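Local coordinates for glycosyl hydrolases family 2, sugar binding domain protein (Bacteroides uniformis str. 3978 T3 ii, PDB 6D1P) that probably hydrolyses O-glycosidic bonds as a gut bacterial beta-glucuronidase of glycosyl hydrolase family 2, at residues D225-G230 with T261-Y266. Numbering follows the deposited sequence.
Sequences DIAFGG and TEISSY
Ile226 and Ser264 form an antiparallel hydrogen-bonded pair: Ser264 N donates to Ile226 O at 3.0 Å, in the carbonyl plane. In return, Ile226 N reaches Ser264 O at 3.2 Å, 41° out of the plane of the Ser264 carbonyl. A third bond, Phe228 N to Glu262 O (2.9 Å), continues the pairing to Glu262, just before the start of strand 263-271, an outer strand of the three-stranded sheet 203-213, 219-229, 263-271. The tightly packed face carries Ile226, Phe228 and Ser264. The Phe228 ring presents its edge to Glu262 O and Ser264 OG, and its CD1 comes within 3.3 Å of Thr261 O at an oblique angle. Beyond this strand pair the ring meets Phe241 edge-to-face, and Ile226 packs on Phe241 and Leu243, so this face looks onto strand 240-246 of the second sheet, as in the immunoglobulin-like beta-sandwich domain of family 2 glycosyl hydrolases. The other face is looser and more open to solvent. There Ile263, with CG1 anti to its N (chi1 -172°), brings CD1 to Ala227 CB at 3.7 Å. Farther along, Ser265 OG lies 3.1 Å from Asp225 OD1, a hydrogen bond left unsettled because the hydroxyl could turn elsewhere; Asp225 OD2 also makes a long, weak ion pair with Arg208. The chemistry therefore implies a pairing held by backbone bonds, with a buried face built on Phe228 and Ile226 and an open face mixing one apolar contact with loosely held polar groups.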
ATOM      1  N   ASP A 225     -25.801  38.432  15.109  1.00 47.31           N
ATOM      2  CA  ASP A 225     -24.766  39.149  14.374  1.00 47.19           C
ATOM      3  C   ASP A 225     -24.610  38.528  12.997  1.00 48.14           C
ATOM      4  O   ASP A 225     -24.459  37.308  12.876  1.00 43.90           O
ATOM      5  CB  ASP A 225     -23.433  39.113  15.120  1.00 50.94           C
ATOM      6  CG  ASP A 225     -23.552  39.622  16.541  1.00 54.06           C
ATOM      7  OD1 ASP A 225     -24.236  40.650  16.742  1.00 57.91           O
ATOM      8  OD2 ASP A 225     -22.977  38.991  17.456  1.00 56.48           O
ATOM      9  N   ILE A 226     -24.627  39.370  11.967  1.00 52.00           N
ATOM     10  CA  ILE A 226     -24.651  38.928  10.580  1.00 49.33           C
ATOM     11  C   ILE A 226     -23.566  39.657   9.807  1.00 52.40           C
ATOM     12  O   ILE A 226     -23.497  40.890   9.844  1.00 53.31           O
ATOM     13  CB  ILE A 226     -26.023  39.182   9.932  1.00 53.78           C
ATOM     14  CG1 ILE A 226     -27.078  38.288  10.579  1.00 53.16           C
ATOM     15  CG2 ILE A 226     -25.952  38.952   8.424  1.00 57.23           C
ATOM     16  CD1 ILE A 226     -28.360  38.240   9.819  1.00 47.78           C
ATOM     17  N   ALA A 227     -22.747  38.901   9.080  1.00 48.63           N
ATOM     18  CA  ALA A 227     -21.664  39.447   8.279  1.00 50.37           C
ATOM     19  C   ALA A 227     -21.862  39.091   6.812  1.00 47.81           C
ATOM     20  O   ALA A 227     -22.269  37.972   6.487  1.00 50.47           O
ATOM     21  CB  ALA A 227     -20.318  38.924   8.762  1.00 48.48           C
ATOM     22  N   PHE A 228     -21.550  40.036   5.927  1.00 50.43           N
ATOM     23  CA  PHE A 228     -21.773  39.888   4.493  1.00 54.16           C
ATOM     24  C   PHE A 228     -20.456  39.898   3.726  1.00 53.52           C
ATOM     25  O   PHE A 228     -19.558  40.696   4.018  1.00 54.98           O
ATOM     26  CB  PHE A 228     -22.677  41.010   3.945  1.00 57.06           C
ATOM     27  CG  PHE A 228     -24.117  40.890   4.352  1.00 56.02           C
ATOM     28  CD1 PHE A 228     -24.590  41.540   5.485  1.00 53.77           C
ATOM     29  CD2 PHE A 228     -25.002  40.125   3.600  1.00 53.81           C
ATOM     30  CE1 PHE A 228     -25.916  41.428   5.863  1.00 54.87           C
ATOM     31  CE2 PHE A 228     -26.333  40.008   3.970  1.00 51.52           C
ATOM     32  CZ  PHE A 228     -26.791  40.666   5.105  1.00 55.41           C
ATOM     33  N   GLY A 229     -20.357  39.009   2.732  1.00 54.58           N
ATOM     34  CA  GLY A 229     -19.282  39.040   1.766  1.00 56.45           C
ATOM     35  C   GLY A 229     -19.718  39.746   0.495  1.00 54.86           C
ATOM     36  O   GLY A 229     -20.901  39.826   0.176  1.00 56.39           O
ATOM     37  N   GLY A 230     -18.748  40.230  -0.251  1.00 57.03           N
ATOM     38  CA  GLY A 230     -19.051  41.263  -1.208  1.00 56.62           C
ATOM     39  C   GLY A 230     -19.042  42.589  -0.476  1.00 63.37           C
ATOM     40  O   GLY A 230     -18.640  42.676   0.694  1.00 68.45           O
ATOM     41  N   THR A 261     -25.786  46.165   5.620  1.00 60.56           N
ATOM     42  CA  THR A 261     -24.485  46.727   5.962  1.00 62.23           C
ATOM     43  C   THR A 261     -23.532  45.593   6.325  1.00 63.10           C
ATOM     44  O   THR A 261     -23.968  44.529   6.782  1.00 58.85           O
ATOM     45  CB  THR A 261     -24.584  47.740   7.111  1.00 56.94           C
ATOM     46  OG1 THR A 261     -23.309  48.364   7.300  1.00 70.79           O
ATOM     47  CG2 THR A 261     -24.999  47.061   8.393  1.00 56.59           C
ATOM     48  N   GLU A 262     -22.224  45.834   6.131  1.00 62.74           N
ATOM     49  CA  GLU A 262     -21.253  44.735   6.099  1.00 62.61           C
ATOM     50  C   GLU A 262     -21.338  43.870   7.348  1.00 59.77           C
ATOM     51  O   GLU A 262     -21.360  42.637   7.263  1.00 54.00           O
ATOM     52  CB  GLU A 262     -19.824  45.254   5.923  1.00 59.15           C
ATOM     53  CG  GLU A 262     -18.842  44.089   5.744  1.00 66.82           C
ATOM     54  CD  GLU A 262     -17.384  44.497   5.701  1.00 73.54           C
ATOM     55  OE1 GLU A 262     -16.795  44.463   4.597  1.00 76.70           O
ATOM     56  OE2 GLU A 262     -16.822  44.835   6.768  1.00 75.19           O
ATOM     57  N   ILE A 263     -21.385  44.494   8.516  1.00 61.80           N
ATOM     58  CA  ILE A 263     -21.692  43.779   9.744  1.00 58.09           C
ATOM     59  C   ILE A 263     -22.882  44.466  10.394  1.00 61.43           C
ATOM     60  O   ILE A 263     -22.982  45.699  10.402  1.00 61.74           O
ATOM     61  CB  ILE A 263     -20.476  43.696  10.695  1.00 59.53           C
ATOM     62  CG1 ILE A 263     -20.778  42.767  11.882  1.00 61.21           C
ATOM     63  CG2 ILE A 263     -20.040  45.076  11.149  1.00 64.85           C
ATOM     64  CD1 ILE A 263     -20.760  41.272  11.551  1.00 58.59           C
ATOM     65  N   SER A 264     -23.809  43.655  10.896  1.00 64.46           N
ATOM     66  CA  SER A 264     -25.045  44.120  11.498  1.00 59.49           C
ATOM     67  C   SER A 264     -25.251  43.391  12.816  1.00 63.74           C
ATOM     68  O   SER A 264     -24.626  42.359  13.082  1.00 65.95           O
ATOM     69  CB  SER A 264     -26.238  43.868  10.573  1.00 63.62           C
ATOM     70  OG  SER A 264     -25.889  44.065   9.214  1.00 65.59           O
ATOM     71  N   SER A 265     -26.142  43.930  13.641  1.00 61.18           N
ATOM     72  CA  SER A 265     -26.449  43.307  14.917  1.00 57.46           C
ATOM     73  C   SER A 265     -27.881  43.644  15.283  1.00 61.96           C
ATOM     74  O   SER A 265     -28.357  44.751  15.011  1.00 62.09           O
ATOM     75  CB  SER A 265     -25.488  43.765  16.013  1.00 57.98           C
ATOM     76  OG  SER A 265     -24.147  43.513  15.636  1.00 60.82           O
ATOM     77  N   TYR A 266     -28.566  42.673  15.877  1.00 55.03           N
ATOM     78  CA  TYR A 266     -29.978  42.792  16.193  1.00 52.44           C
ATOM     79  C   TYR A 266     -30.223  42.013  17.470  1.00 54.61           C
ATOM     80  O   TYR A 266     -29.634  40.947  17.663  1.00 50.89           O
ATOM     81  CB  TYR A 266     -30.855  42.255  15.057  1.00 58.90           C
ATOM     82  CG  TYR A 266     -30.442  42.798  13.707  1.00 63.86           C
ATOM     83  CD1 TYR A 266     -29.499  42.132  12.927  1.00 60.88           C
ATOM     84  CD2 TYR A 266     -30.963  43.995  13.229  1.00 63.95           C
ATOM     85  CE1 TYR A 266     -29.107  42.628  11.709  1.00 62.33           C
ATOM     86  CE2 TYR A 266     -30.575  44.500  12.007  1.00 69.04           C
ATOM     87  CZ  TYR A 266     -29.643  43.814  11.248  1.00 66.84           C
ATOM     88  OH  TYR A 266     -29.252  44.313  10.024  1.00 66.30           O
TER